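PDB 6KS5: type IV secretion protein Dot, which is a deubiquitinase that regulates K63-linked polyubiquitin on the Legionella phagosome, probably by cleaving those chains. Local coordinates for residues D21-F26 and R288-Y293; L312-C317 and H321-P326. One frame throughout, in Å; residues are numbered along the deposited sequence.

How the contacts relate
Both contacts lie toward the periphery on the same side of the chain's centre, their centres about 14 Å apart, and each is partly buried. Contact 1 joins residues far apart in sequence: the loop leading from strand 20-21 to helix 29-40 receives a tyrosine of helix 280-296. Contact 2 is local, a fold-back of the connection between helix 280-296 and helix 326-334. Packing predominates in the first, with no hydrogen bond between its segments, whereas a salt bridge joins leucine and proline packing in the second. They also touch directly, since Phe26 packs against Ala315 and Pro326, and the Tyr293 ring lies beside Val313.

Contact 1. Residues D21-F26 and R288-Y293; sequences DVSGAF and RSYAQY
A single aromatic side chain makes this packing contact, in which Tyr290 of helix 280-296 lies against residues 21-26, which lead out of the short edge strand 20-21 toward helix 29-40. The chi1 of Tyr290 (-168°) sets CG anti to its backbone N, and the ring extends from the helix to the loop backbone. Ser23 packs on it from one face: its N sits 4.0 Å above the ring plane, offset toward the rim, while Ser23 CB lies 3.6 Å from Tyr290 CE1. Ser23 OG lies on the same side of the ring plane, 3.5 Å from Tyr290 CE1. On the CD2-CE2 side, Asp21 O approaches Tyr290 CD2 obliquely, and the Asp21 carboxylate stands almost perpendicular to the ring, the planes 87° apart, with CG 4.0 Å from Tyr290 CE2. No hydrogen bond joins the two segments, so van der Waals contact with the ring carries the pairing. Within the loop, Ala25 N makes a weak bond to Ser23 OG, at 3.5 Å. Backbone carbonyls on this loop have partners of their own, Val22 O accepting from His270 and Ser23 O meeting His32 in a hydrogen bond. Phe95 of helix 95-112 touches both Ser23 and Ser289, so this third helix borders the contact, while Val22 packs on helix 29-40.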
ATOM      1  N   ASP A  21      12.504  -6.540 -11.408  1.00 96.33           N
ATOM      2  CA  ASP A  21      11.146  -7.050 -11.243  1.00 96.29           C
ATOM      3  C   ASP A  21      10.965  -7.494  -9.794  1.00 96.63           C
ATOM      4  O   ASP A  21      11.528  -8.509  -9.373  1.00 97.33           O
ATOM      5  CB  ASP A  21      10.887  -8.194 -12.222  1.00 96.73           C
ATOM      6  CG  ASP A  21       9.416  -8.598 -12.289  1.00 95.48           C
ATOM      7  OD1 ASP A  21       8.573  -7.950 -11.616  1.00 94.48           O
ATOM      8  OD2 ASP A  21       9.109  -9.564 -13.024  1.00 94.88           O
ATOM      9  N   VAL A  22      10.174  -6.735  -9.025  1.00 89.30           N
ATOM     10  CA  VAL A  22       9.952  -7.012  -7.607  1.00 89.19           C
ATOM     11  C   VAL A  22       8.721  -7.894  -7.448  1.00 88.19           C
ATOM     12  O   VAL A  22       7.708  -7.702  -8.132  1.00 86.82           O
ATOM     13  CB  VAL A  22       9.798  -5.704  -6.808  1.00 89.07           C
ATOM     14  CG1 VAL A  22       9.806  -5.994  -5.327  1.00 88.94           C
ATOM     15  CG2 VAL A  22      10.895  -4.713  -7.171  1.00 90.24           C
ATOM     16  N   SER A  23       8.801  -8.859  -6.533  1.00 88.74           N
ATOM     17  CA  SER A  23       7.695  -9.787  -6.319  1.00 88.00           C
ATOM     18  C   SER A  23       6.425  -9.063  -5.889  1.00 85.55           C
ATOM     19  O   SER A  23       6.455  -8.156  -5.051  1.00 85.30           O
ATOM     20  CB  SER A  23       8.069 -10.829  -5.264  1.00 88.30           C
ATOM     21  OG  SER A  23       7.139 -11.899  -5.263  1.00 87.42           O
ATOM     22  N   GLY A  24       5.303  -9.482  -6.468  1.00 89.13           N
ATOM     23  CA  GLY A  24       4.005  -8.986  -6.064  1.00 87.40           C
ATOM     24  C   GLY A  24       3.287  -9.963  -5.153  1.00 85.86           C
ATOM     25  O   GLY A  24       2.063 -10.108  -5.228  1.00 82.62           O
ATOM     26  N   ALA A  25       4.042 -10.654  -4.303  1.00 86.39           N
ATOM     27  CA  ALA A  25       3.440 -11.552  -3.329  1.00 85.58           C
ATOM     28  C   ALA A  25       2.764 -10.750  -2.228  1.00 84.58           C
ATOM     29  O   ALA A  25       3.281  -9.720  -1.783  1.00 85.49           O
ATOM     30  CB  ALA A  25       4.492 -12.483  -2.728  1.00 87.58           C
ATOM     31  N   PHE A  26       1.593 -11.220  -1.800  1.00 85.88           N
ATOM     32  CA  PHE A  26       0.801 -10.576  -0.754  1.00 83.45           C
ATOM     33  C   PHE A  26       0.412  -9.147  -1.110  1.00 83.22           C
ATOM     34  O   PHE A  26       0.135  -8.342  -0.219  1.00 83.09           O
ATOM     35  CB  PHE A  26       1.538 -10.594   0.587  1.00 83.88           C
ATOM     36  CG  PHE A  26       1.823 -11.969   1.098  1.00 84.61           C
ATOM     37  CD1 PHE A  26       0.899 -12.629   1.892  1.00 83.04           C
ATOM     38  CD2 PHE A  26       3.012 -12.604   0.783  1.00 87.39           C
ATOM     39  CE1 PHE A  26       1.160 -13.896   2.371  1.00 84.00           C
ATOM     40  CE2 PHE A  26       3.279 -13.871   1.255  1.00 88.39           C
ATOM     41  CZ  PHE A  26       2.353 -14.518   2.053  1.00 86.76           C
ATOM     42  N   ARG A 288      18.455 -12.562  -8.702  1.00102.86           N
ATOM     43  CA  ARG A 288      18.810 -13.972  -8.838  1.00101.34           C
ATOM     44  C   ARG A 288      17.967 -14.851  -7.921  1.00 96.77           C
ATOM     45  O   ARG A 288      17.584 -15.964  -8.304  1.00 96.17           O
ATOM     46  CB  ARG A 288      20.303 -14.168  -8.560  1.00105.89           C
ATOM     47  N   SER A 289      17.661 -14.371  -6.713  1.00104.25           N
ATOM     48  CA  SER A 289      16.741 -15.101  -5.842  1.00 99.98           C
ATOM     49  C   SER A 289      15.347 -15.195  -6.465  1.00100.15           C
ATOM     50  O   SER A 289      14.744 -16.270  -6.506  1.00 99.11           O
ATOM     51  CB  SER A 289      16.624 -14.427  -4.474  1.00 97.50           C
ATOM     52  OG  SER A 289      17.845 -13.932  -3.959  1.00 98.12           O
ATOM     53  N   TYR A 290      14.807 -14.070  -6.946  1.00 92.94           N
ATOM     54  CA  TYR A 290      13.447 -14.081  -7.484  1.00 95.20           C
ATOM     55  C   TYR A 290      13.333 -15.062  -8.640  1.00100.01           C
ATOM     56  O   TYR A 290      12.351 -15.806  -8.738  1.00 99.88           O
ATOM     57  CB  TYR A 290      13.050 -12.671  -7.919  1.00 98.81           C
ATOM     58  CG  TYR A 290      11.579 -12.517  -8.216  1.00100.88           C
ATOM     59  CD1 TYR A 290      10.622 -13.245  -7.513  1.00 96.10           C
ATOM     60  CD2 TYR A 290      11.145 -11.650  -9.209  1.00105.08           C
ATOM     61  CE1 TYR A 290       9.273 -13.100  -7.787  1.00 95.19           C
ATOM     62  CE2 TYR A 290       9.800 -11.499  -9.493  1.00104.49           C
ATOM     63  CZ  TYR A 290       8.865 -12.232  -8.774  1.00 99.47           C
ATOM     64  OH  TYR A 290       7.521 -12.107  -9.038  1.00 98.10           O
ATOM     65  N   ALA A 291      14.342 -15.088  -9.518  1.00106.92           N
ATOM     66  CA  ALA A 291      14.367 -16.070 -10.595  1.00108.08           C
ATOM     67  C   ALA A 291      14.495 -17.488 -10.050  1.00105.17           C
ATOM     68  O   ALA A 291      13.970 -18.434 -10.648  1.00105.95           O
ATOM     69  CB  ALA A 291      15.505 -15.754 -11.565  1.00110.02           C
ATOM     70  N   GLN A 292      15.180 -17.657  -8.919  1.00108.43           N
ATOM     71  CA  GLN A 292      15.185 -18.960  -8.266  1.00105.20           C
ATOM     72  C   GLN A 292      13.831 -19.250  -7.642  1.00102.85           C
ATOM     73  O   GLN A 292      13.353 -20.388  -7.690  1.00102.85           O
ATOM     74  CB  GLN A 292      16.286 -19.021  -7.209  1.00105.65           C
ATOM     75  N   TYR A 293      13.196 -18.226  -7.067  1.00107.90           N
ATOM     76  CA  TYR A 293      11.895 -18.403  -6.433  1.00104.53           C
ATOM     77  C   TYR A 293      10.811 -18.753  -7.444  1.00106.19           C
ATOM     78  O   TYR A 293       9.889 -19.510  -7.121  1.00103.60           O
ATOM     79  CB  TYR A 293      11.511 -17.132  -5.679  1.00102.49           C
ATOM     80  CG  TYR A 293      11.927 -17.101  -4.227  1.00 98.19           C
ATOM     81  CD1 TYR A 293      13.134 -16.541  -3.838  1.00 96.88           C
ATOM     82  CD2 TYR A 293      11.099 -17.626  -3.242  1.00 95.85           C
ATOM     83  CE1 TYR A 293      13.507 -16.506  -2.507  1.00 93.80           C
ATOM     84  CE2 TYR A 293      11.462 -17.595  -1.910  1.00 92.18           C
ATOM     85  CZ  TYR A 293      12.663 -17.032  -1.546  1.00 91.34           C
ATOM     86  OH  TYR A 293      13.022 -17.005  -0.217  1.00 89.13           O
TER

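Contact 2. Residues L312-C317 and H321-P326; sequences LVRATC and HLDEDP
Arg314 NH1 is held by both carboxylate oxygens of Asp323, the shorter approach being 2.7 Å to Asp323 OD1. That bond is weak, bent to 120° at the hydrogen; the straighter one runs from Arg314 NH1 to Asp323 OD2, 3.2 Å long at 158°. OD2 is met on its syn side and lies close to the guanidinium plane. Because one nitrogen serves both oxygens and the two planes are turned 50° apart, this salt bridge lacks the paired, side-by-side form in which two nitrogens face two oxygens. The arginine chain bends at chi3, which swings the guanidinium toward Asp323, and Arg314 CD passes 3.4 Å from Asp323 OD2. Leu322 CD1 comes over one guanidinium face, offset toward the rim, and touches Arg314 CG at 3.7 Å. The same methyl reaches Cys317 SG, so one leucine branch bridges the arginine stem and the thiol. Beyond this polar group, Pro326 packs its ring against backbone, with CG 3.4 Å from Cys317 O and CB beside Ala315 O. In return, Ala315 CA makes a CA-H...O contact with Pro326 O, 3.4 Å apart. Pro326 begins helix 326-334, Asp325 occupies its N-cap position with a weak side-chain bond to Phe327 N, and Ala315 also touches Leu330 farther along the helix. The chemistry thus divides the fold-back in two: a partly exposed ion pair, lined by leucine, ties Arg314 to Asp323, while packing of the Pro326 ring on the carbonyls of Ala315 and Cys317 sets residues 312-317 against the start of helix 326-334.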
ATOM      1  N   LEU A 312      11.285 -19.208   1.791  1.00 91.26           N
ATOM      2  CA  LEU A 312       9.875 -18.851   1.889  1.00 92.21           C
ATOM      3  C   LEU A 312       9.112 -19.098   0.592  1.00 94.88           C
ATOM      4  O   LEU A 312       8.181 -18.347   0.269  1.00 96.89           O
ATOM      5  CB  LEU A 312       9.742 -17.390   2.314  1.00 91.31           C
ATOM      6  CG  LEU A 312      10.868 -16.866   3.209  1.00 88.62           C
ATOM      7  CD1 LEU A 312      10.805 -15.355   3.309  1.00 87.27           C
ATOM      8  CD2 LEU A 312      10.818 -17.493   4.598  1.00 86.78           C
ATOM      9  N   VAL A 313       9.476 -20.139  -0.156  1.00 92.91           N
ATOM     10  CA  VAL A 313       8.865 -20.352  -1.464  1.00 96.13           C
ATOM     11  C   VAL A 313       7.381 -20.673  -1.321  1.00 98.58           C
ATOM     12  O   VAL A 313       6.540 -20.135  -2.051  1.00 99.87           O
ATOM     13  CB  VAL A 313       9.615 -21.454  -2.233  1.00 97.03           C
ATOM     14  CG1 VAL A 313       9.798 -22.687  -1.366  1.00 94.40           C
ATOM     15  CG2 VAL A 313       8.874 -21.803  -3.514  1.00 99.86           C
ATOM     16  N   ARG A 314       7.032 -21.550  -0.374  1.00102.90           N
ATOM     17  CA  ARG A 314       5.634 -21.912  -0.189  1.00103.00           C
ATOM     18  C   ARG A 314       4.812 -20.754   0.351  1.00102.57           C
ATOM     19  O   ARG A 314       3.595 -20.719   0.138  1.00101.00           O
ATOM     20  CB  ARG A 314       5.525 -23.114   0.744  1.00101.31           C
ATOM     21  CG  ARG A 314       4.112 -23.656   0.887  1.00 97.75           C
ATOM     22  CD  ARG A 314       3.900 -24.332   2.224  1.00 94.53           C
ATOM     23  NE  ARG A 314       4.292 -25.735   2.162  1.00 90.57           N
ATOM     24  CZ  ARG A 314       3.437 -26.752   2.163  1.00 89.27           C
ATOM     25  NH1 ARG A 314       2.131 -26.525   2.231  1.00 89.74           N
ATOM     26  NH2 ARG A 314       3.889 -28.000   2.096  1.00 87.15           N
ATOM     27  N   ALA A 315       5.447 -19.797   1.028  1.00 95.42           N
ATOM     28  CA  ALA A 315       4.709 -18.659   1.561  1.00 96.17           C
ATOM     29  C   ALA A 315       4.266 -17.703   0.461  1.00 96.66           C
ATOM     30  O   ALA A 315       3.267 -16.996   0.624  1.00 96.78           O
ATOM     31  CB  ALA A 315       5.555 -17.922   2.596  1.00 94.92           C
ATOM     32  N   THR A 316       4.984 -17.662  -0.657  1.00 93.50           N
ATOM     33  CA  THR A 316       4.666 -16.736  -1.737  1.00 94.42           C
ATOM     34  C   THR A 316       3.744 -17.335  -2.788  1.00 96.90           C
ATOM     35  O   THR A 316       3.452 -16.665  -3.783  1.00 99.74           O
ATOM     36  CB  THR A 316       5.951 -16.243  -2.410  1.00 94.83           C
ATOM     37  OG1 THR A 316       6.559 -17.324  -3.129  1.00 93.95           O
ATOM     38  CG2 THR A 316       6.926 -15.703  -1.373  1.00 91.87           C
ATOM     39  N   CYS A 317       3.275 -18.567  -2.598  1.00 98.68           N
ATOM     40  CA  CYS A 317       2.365 -19.172  -3.555  1.00 96.71           C
ATOM     41  C   CYS A 317       0.972 -18.561  -3.437  1.00 94.39           C
ATOM     42  O   CYS A 317       0.612 -18.008  -2.395  1.00 94.07           O
ATOM     43  CB  CYS A 317       2.293 -20.681  -3.342  1.00 94.72           C
ATOM     44  SG  CYS A 317       3.895 -21.513  -3.258  1.00 98.23           S
ATOM     45  N   HIS A 321      -3.996 -23.489  -3.655  1.00 95.05           N
ATOM     46  CA  HIS A 321      -3.254 -24.562  -4.312  1.00 96.37           C
ATOM     47  C   HIS A 321      -2.579 -25.471  -3.293  1.00 95.69           C
ATOM     48  O   HIS A 321      -2.784 -26.693  -3.293  1.00 95.48           O
ATOM     49  CB  HIS A 321      -2.231 -23.966  -5.274  1.00 99.43           C
ATOM     50  CG  HIS A 321      -2.845 -23.107  -6.334  1.00 99.19           C
ATOM     51  ND1 HIS A 321      -2.734 -21.733  -6.342  1.00 98.63           N
ATOM     52  CD2 HIS A 321      -3.573 -23.433  -7.426  1.00 99.15           C
ATOM     53  CE1 HIS A 321      -3.369 -21.250  -7.396  1.00 97.81           C
ATOM     54  NE2 HIS A 321      -3.884 -22.260  -8.072  1.00 98.89           N
ATOM     55  N   LEU A 322      -1.748 -24.894  -2.427  1.00 96.91           N
ATOM     56  CA  LEU A 322      -1.092 -25.660  -1.376  1.00 96.56           C
ATOM     57  C   LEU A 322      -1.736 -25.455  -0.012  1.00 94.10           C
ATOM     58  O   LEU A 322      -2.130 -26.425   0.643  1.00 92.32           O
ATOM     59  CB  LEU A 322       0.391 -25.294  -1.292  1.00 99.86           C
ATOM     60  CG  LEU A 322       1.301 -25.754  -2.414  1.00104.23           C
ATOM     61  CD1 LEU A 322       2.712 -25.367  -2.046  1.00107.21           C
ATOM     62  CD2 LEU A 322       1.172 -27.257  -2.617  1.00103.46           C
ATOM     63  N   ASP A 323      -1.806 -24.255   0.456  1.00 96.35           N
ATOM     64  CA  ASP A 323      -2.497 -24.131   1.681  1.00 94.05           C
ATOM     65  C   ASP A 323      -3.655 -23.207   1.513  1.00 92.42           C
ATOM     66  O   ASP A 323      -4.037 -22.808   0.412  1.00 94.53           O
ATOM     67  CB  ASP A 323      -1.552 -23.610   2.730  1.00 97.54           C
ATOM     68  CG  ASP A 323      -0.200 -24.224   2.626  1.00101.28           C
ATOM     69  OD1 ASP A 323       0.116 -25.144   3.400  1.00100.58           O
ATOM     70  OD2 ASP A 323       0.556 -23.790   1.757  1.00105.36           O
ATOM     71  N   GLU A 324      -4.279 -22.928   2.628  1.00 91.68           N
ATOM     72  CA  GLU A 324      -5.308 -21.949   2.605  1.00 91.35           C
ATOM     73  C   GLU A 324      -4.732 -20.621   3.039  1.00 93.31           C
ATOM     74  O   GLU A 324      -5.357 -19.641   2.796  1.00 95.44           O
ATOM     75  CB  GLU A 324      -6.479 -22.382   3.432  1.00 30.00           C
ATOM     76  CG  GLU A 324      -7.490 -23.168   2.639  1.00 30.00           C
ATOM     77  CD  GLU A 324      -8.890 -22.664   2.858  1.00 30.00           C
ATOM     78  OE1 GLU A 324      -9.062 -21.447   3.013  1.00 30.00           O
ATOM     79  OE2 GLU A 324      -9.819 -23.486   2.882  1.00 30.00           O
ATOM     80  N   ASP A 325      -3.547 -20.569   3.649  1.00 88.60           N
ATOM     81  CA  ASP A 325      -2.974 -19.299   4.047  1.00 93.55           C
ATOM     82  C   ASP A 325      -1.454 -19.033   3.984  1.00 99.96           C
ATOM     83  O   ASP A 325      -0.716 -18.922   4.952  1.00102.55           O
ATOM     84  CB  ASP A 325      -3.552 -18.835   5.360  1.00 92.95           C
ATOM     85  CG  ASP A 325      -3.902 -17.390   5.334  1.00 95.74           C
ATOM     86  OD1 ASP A 325      -3.055 -16.585   4.933  1.00 98.46           O
ATOM     87  OD2 ASP A 325      -5.031 -17.058   5.690  1.00 95.06           O
ATOM     88  N   PRO A 326      -1.015 -18.827   2.790  1.00 90.02           N
ATOM     89  CA  PRO A 326       0.384 -18.481   2.511  1.00 93.15           C
ATOM     90  C   PRO A 326       1.079 -17.792   3.669  1.00 94.81           C
ATOM     91  O   PRO A 326       2.264 -18.050   3.909  1.00 97.34           O
ATOM     92  CB  PRO A 326       0.267 -17.568   1.284  1.00 95.87           C
ATOM     93  CG  PRO A 326      -0.948 -18.060   0.586  1.00 92.26           C
ATOM     94  CD  PRO A 326      -1.906 -18.460   1.675  1.00 89.25           C
TER